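Local coordinates for protein extracellular ligand-binding receptor (Sphaerobacter thermophilus, PDB 4ZPJ) that probably serves as the substrate-binding protein of an ABC transporter, capturing a small ligand outside the membrane for uptake, and binds zinc ions, at residues 53-58 with 350-355; 85-90 with 94-99. All coordinates share one frame; numbering follows the deposited sequence.

Contact 1 (53-58 with 350-355); sequences EPIRIG and EALTAI
Leu352, near the C-terminal end of helix 336-354, points its side chain at Ile55 on strand 55-61, and the two branched chains meet tip to tip. The touching atoms are methyls: Ile55 CG2 lies 4.0 Å from Leu352 CD1, and the same CD1 reaches Ile57 CD1 at a looser 4.5 Å. With CG2 of Ile55 anti to the backbone N and CG1 beside it (chi1 -69°), the short branch is the one presented to the leucine. Ile55 and Ile57 are two apart on the strand and so face the helix together; beta-branched isoleucine suits the extended backbone, and its apolar bulk suits the buried face. All three touching residues are buried, yet the backbones stay well apart, the CA atoms of Ile55 and Leu352 being 9.4 Å from each other; Phe89 of strand 88-89 packs against both these residues.

Away from this apolar meeting the side chains are more polar. Arg56, between the isoleucines, turns to the far side of the sheet, where its NE hydrogen-bonds to the carbonyl of Arg120. On the helix, Thr353 and Ala354 are exposed, whereas Ala351 is buried against Leu369 of helix 362-371. This is helix-on-sheet packing within an alpha/beta lobe of the periplasmic-binding-protein fold. With no hydrogen bond between the two segments, their direct contact rests on dispersion and the exclusion of water.

Contact 2 (85-90 with 94-99); sequences AGMQFG and VELIIE. With ZN (zinc ion), chain L; ZN (zinc ion), chain H.
Met87, just before the short strand 88-89 of a beta hairpin, meets Val94 on strand 92-100, which runs antiparallel to the short strand at the edge of a mixed sheet. Met87, a selenomethionine here, lays its flexible chain across the longer strand, crossing the side chains of both Val94 and Leu96 at about a right angle. Bends at chi2 (-73°) and chi3 bring SE to 4.1 Å from Val94 CB and carry the terminal CE on to Leu96 CD1. An unbranched, pliable chain suits this place because it can span two neighbours on one face of a strand; Leu82 of helix 68-84 touches both Met87 and Leu96.

Phe89 meets Val94 obliquely, at its CG2 methyl. Val94 CG2 sits at the edge of the ring, near its plane, 3.6 Å from Phe89 CE2. The compact valine thus touches both, the selenium at CB and the ring at CG2, while the ring itself extends to Ile55 and helix 336-354. Before the hairpin, Gly86 ends the preceding helix in a Schellman motif, its positive phi (87°) being one that glycine adopts readily.

The backbones are joined by a nearly straight bond from Val94 N to Met87 O, 3.0 Å long. The carboxylates of the longer strand hold metal instead: Glu95 OE1 binds one zinc ion, and Glu99 grips another through both oxygens, OE2 lying 2.3 Å from the metal.

Overall arrangement
Both contacts belong to the same lobe and share one sheet, in which strands 55-61 and 92-100 are parallel neighbours. Contact 1 is the core one, joining residues distant in sequence by packing a helix on the sheet; contact 2 is a surface contact between adjacent hairpin strands. Their chemistry follows: contact 1 is purely apolar, whereas contact 2 adds a backbone hydrogen bond and carries metal-binding carboxylates. Their centres lie about 7 Å apart, and probable hydrogen bonds from Glu95 N to Ile55 O and from Ile97 N to Ile57 O knit them together. Ile57 CD1 also packs on Val94 CG1, so the apolar packing of the two contacts meets there.

Contact 1 (53-58 with 350-355)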
# COMPACT_ATOMS: atom_id res chain seq x y z
N GLU A 53 14.48 -27.20 -14.07
CA GLU A 53 13.00 -27.34 -14.22
C GLU A 53 12.25 -26.37 -13.28
O GLU A 53 11.49 -25.54 -13.77
CB GLU A 53 12.56 -28.79 -14.01
CG GLU A 53 11.06 -29.05 -13.86
CD GLU A 53 10.42 -29.40 -15.19
OE1 GLU A 53 10.58 -28.57 -16.10
OE2 GLU A 53 9.81 -30.50 -15.35
N PRO A 54 12.44 -26.48 -11.94
CA PRO A 54 11.57 -25.60 -11.15
C PRO A 54 11.92 -24.12 -11.27
O PRO A 54 13.07 -23.74 -11.48
CB PRO A 54 11.72 -26.11 -9.72
CG PRO A 54 12.22 -27.53 -9.88
CD PRO A 54 13.16 -27.43 -11.07
N ILE A 55 10.89 -23.30 -11.14
CA ILE A 55 11.04 -21.87 -11.17
C ILE A 55 11.13 -21.46 -9.73
O ILE A 55 10.18 -21.61 -9.00
CB ILE A 55 9.83 -21.25 -11.85
CG1 ILE A 55 9.83 -21.60 -13.34
CG2 ILE A 55 9.82 -19.73 -11.72
CD1 ILE A 55 8.59 -21.13 -14.08
N ARG A 56 12.28 -20.96 -9.31
CA ARG A 56 12.48 -20.60 -7.92
C ARG A 56 12.30 -19.12 -7.63
O ARG A 56 13.00 -18.27 -8.14
CB ARG A 56 13.85 -21.06 -7.47
CG ARG A 56 13.98 -22.56 -7.22
CD ARG A 56 15.41 -22.94 -6.80
NE ARG A 56 16.40 -22.37 -7.74
CZ ARG A 56 16.81 -22.94 -8.88
NH1 ARG A 56 16.34 -24.14 -9.23
NH2 ARG A 56 17.68 -22.30 -9.68
N ILE A 57 11.36 -18.83 -6.75
CA ILE A 57 11.01 -17.52 -6.40
C ILE A 57 11.17 -17.24 -4.92
O ILE A 57 10.54 -17.88 -4.08
CB ILE A 57 9.56 -17.29 -6.74
CG1 ILE A 57 9.37 -17.47 -8.25
CG2 ILE A 57 9.18 -15.89 -6.32
CD1 ILE A 57 7.92 -17.49 -8.65
N GLY A 58 11.99 -16.26 -4.60
CA GLY A 58 12.23 -15.92 -3.20
C GLY A 58 11.18 -14.97 -2.71
O GLY A 58 10.71 -14.14 -3.47
N GLU A 350 1.73 -13.17 -14.90
CA GLU A 350 1.59 -12.66 -16.25
C GLU A 350 2.95 -12.61 -16.92
O GLU A 350 3.07 -12.93 -18.10
CB GLU A 350 0.99 -11.25 -16.23
CG GLU A 350 -0.39 -11.23 -15.65
CD GLU A 350 -1.51 -11.47 -16.67
OE1 GLU A 350 -1.40 -11.01 -17.82
OE2 GLU A 350 -2.52 -12.09 -16.31
N ALA A 351 3.99 -12.23 -16.16
CA ALA A 351 5.31 -12.15 -16.78
C ALA A 351 5.80 -13.55 -17.14
O ALA A 351 6.30 -13.78 -18.24
CB ALA A 351 6.31 -11.45 -15.90
N LEU A 352 5.63 -14.50 -16.22
CA LEU A 352 6.10 -15.84 -16.44
C LEU A 352 5.36 -16.55 -17.57
O LEU A 352 5.95 -17.35 -18.30
CB LEU A 352 5.97 -16.64 -15.18
CG LEU A 352 6.98 -16.30 -14.06
CD1 LEU A 352 6.91 -17.36 -13.01
CD2 LEU A 352 8.40 -16.23 -14.53
N THR A 353 4.08 -16.26 -17.71
CA THR A 353 3.29 -16.80 -18.79
C THR A 353 3.84 -16.29 -20.10
O THR A 353 4.06 -17.10 -21.01
CB THR A 353 1.82 -16.40 -18.65
OG1 THR A 353 1.31 -16.94 -17.43
CG2 THR A 353 0.98 -16.91 -19.81
N ALA A 354 4.07 -14.98 -20.20
CA ALA A 354 4.51 -14.36 -21.46
C ALA A 354 5.85 -14.89 -21.96
O ALA A 354 6.05 -15.01 -23.14
CB ALA A 354 4.60 -12.86 -21.27
N ILE A 355 6.78 -15.17 -21.06
CA ILE A 355 8.06 -15.79 -21.45
C ILE A 355 8.08 -17.32 -21.30
O ILE A 355 9.17 -17.94 -21.24
CB ILE A 355 9.25 -15.24 -20.65
CG1 ILE A 355 9.18 -15.65 -19.18
CG2 ILE A 355 9.32 -13.71 -20.78
CD1 ILE A 355 10.45 -15.39 -18.41

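Contact 2 (85-90 with 94-99)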
# COMPACT_ATOMS: atom_id res chain seq x y z
N ALA A 85 -3.29 -19.15 -11.01
CA ALA A 85 -2.50 -19.43 -12.18
C ALA A 85 -1.97 -20.87 -12.24
O ALA A 85 -1.29 -21.23 -13.19
CB ALA A 85 -1.32 -18.46 -12.20
N GLY A 86 -2.25 -21.70 -11.24
CA GLY A 86 -1.82 -23.13 -11.30
C GLY A 86 -0.42 -23.47 -10.81
O GLY A 86 -0.02 -24.64 -10.84
N MSE A 87 0.34 -22.48 -10.33
CA MSE A 87 1.69 -22.74 -9.75
C MSE A 87 2.63 -23.42 -10.73
O MSE A 87 3.53 -24.16 -10.37
CB MSE A 87 1.60 -23.54 -8.42
CG MSE A 87 1.17 -22.69 -7.23
SE MSE A 87 2.65 -21.50 -6.69
CE MSE A 87 2.41 -21.71 -4.73
N GLN A 88 2.46 -23.15 -12.00
CA GLN A 88 3.39 -23.68 -12.99
C GLN A 88 3.35 -22.82 -14.24
O GLN A 88 2.34 -22.24 -14.55
CB GLN A 88 3.07 -25.13 -13.33
CG GLN A 88 1.76 -25.37 -14.06
CD GLN A 88 1.79 -26.71 -14.80
OE1 GLN A 88 2.55 -26.91 -15.78
NE2 GLN A 88 0.99 -27.66 -14.32
N PHE A 89 4.48 -22.74 -14.93
CA PHE A 89 4.57 -21.95 -16.14
C PHE A 89 5.41 -22.63 -17.15
O PHE A 89 6.55 -23.04 -16.85
CB PHE A 89 5.13 -20.58 -15.80
CG PHE A 89 4.24 -19.84 -14.88
CD1 PHE A 89 3.05 -19.28 -15.38
CD2 PHE A 89 4.49 -19.84 -13.50
CE1 PHE A 89 2.16 -18.66 -14.52
CE2 PHE A 89 3.60 -19.21 -12.63
CZ PHE A 89 2.45 -18.61 -13.14
N GLY A 90 4.84 -22.77 -18.35
CA GLY A 90 5.48 -23.47 -19.44
C GLY A 90 5.97 -24.86 -19.08
O GLY A 90 7.07 -25.24 -19.48
N VAL A 94 6.46 -23.89 -10.03
CA VAL A 94 7.01 -22.83 -9.19
C VAL A 94 7.32 -23.38 -7.80
O VAL A 94 6.59 -24.21 -7.30
CB VAL A 94 6.01 -21.67 -8.99
CG1 VAL A 94 6.62 -20.58 -8.12
CG2 VAL A 94 5.60 -21.08 -10.31
N GLU A 95 8.41 -22.94 -7.20
CA GLU A 95 8.55 -23.11 -5.78
C GLU A 95 8.90 -21.81 -5.07
O GLU A 95 9.90 -21.16 -5.36
CB GLU A 95 9.50 -24.26 -5.41
CG GLU A 95 10.90 -24.17 -5.95
CD GLU A 95 11.75 -25.39 -5.59
OE1 GLU A 95 12.80 -25.19 -4.94
OE2 GLU A 95 11.38 -26.54 -5.94
N LEU A 96 8.05 -21.46 -4.12
CA LEU A 96 8.27 -20.34 -3.26
C LEU A 96 9.20 -20.66 -2.11
O LEU A 96 8.95 -21.58 -1.39
CB LEU A 96 6.96 -19.95 -2.65
CG LEU A 96 5.94 -19.45 -3.63
CD1 LEU A 96 4.75 -18.99 -2.81
CD2 LEU A 96 6.50 -18.34 -4.48
N ILE A 97 10.26 -19.90 -1.96
CA ILE A 97 11.16 -20.00 -0.84
C ILE A 97 10.93 -18.73 0.00
O ILE A 97 11.20 -17.61 -0.46
CB ILE A 97 12.64 -20.14 -1.25
CG1 ILE A 97 12.90 -21.51 -1.91
CG2 ILE A 97 13.54 -20.13 -0.01
CD1 ILE A 97 12.73 -21.50 -3.40
N ILE A 98 10.37 -18.91 1.19
CA ILE A 98 9.92 -17.82 2.02
C ILE A 98 10.90 -17.61 3.17
O ILE A 98 11.16 -18.54 3.95
CB ILE A 98 8.51 -18.05 2.63
CG1 ILE A 98 7.36 -17.83 1.64
CG2 ILE A 98 8.24 -17.05 3.77
CD1 ILE A 98 7.30 -18.78 0.48
N GLU A 99 11.40 -16.37 3.29
CA GLU A 99 12.22 -15.97 4.42
C GLU A 99 11.64 -14.80 5.20
O GLU A 99 11.24 -13.75 4.62
CB GLU A 99 13.61 -15.65 3.93
CG GLU A 99 14.35 -16.88 3.42
CD GLU A 99 14.58 -17.89 4.49
OE1 GLU A 99 14.53 -17.48 5.69
OE2 GLU A 99 14.83 -19.09 4.17
ZN ZN L . 12.78 -26.80 -3.39
ZN ZN H . 14.92 -19.95 6.31
O HOH W 1 12.87 -20.68 5.34
O HOH W 2 16.28 -19.24 6.72
O HOH W 3 11.20 -27.46 -3.76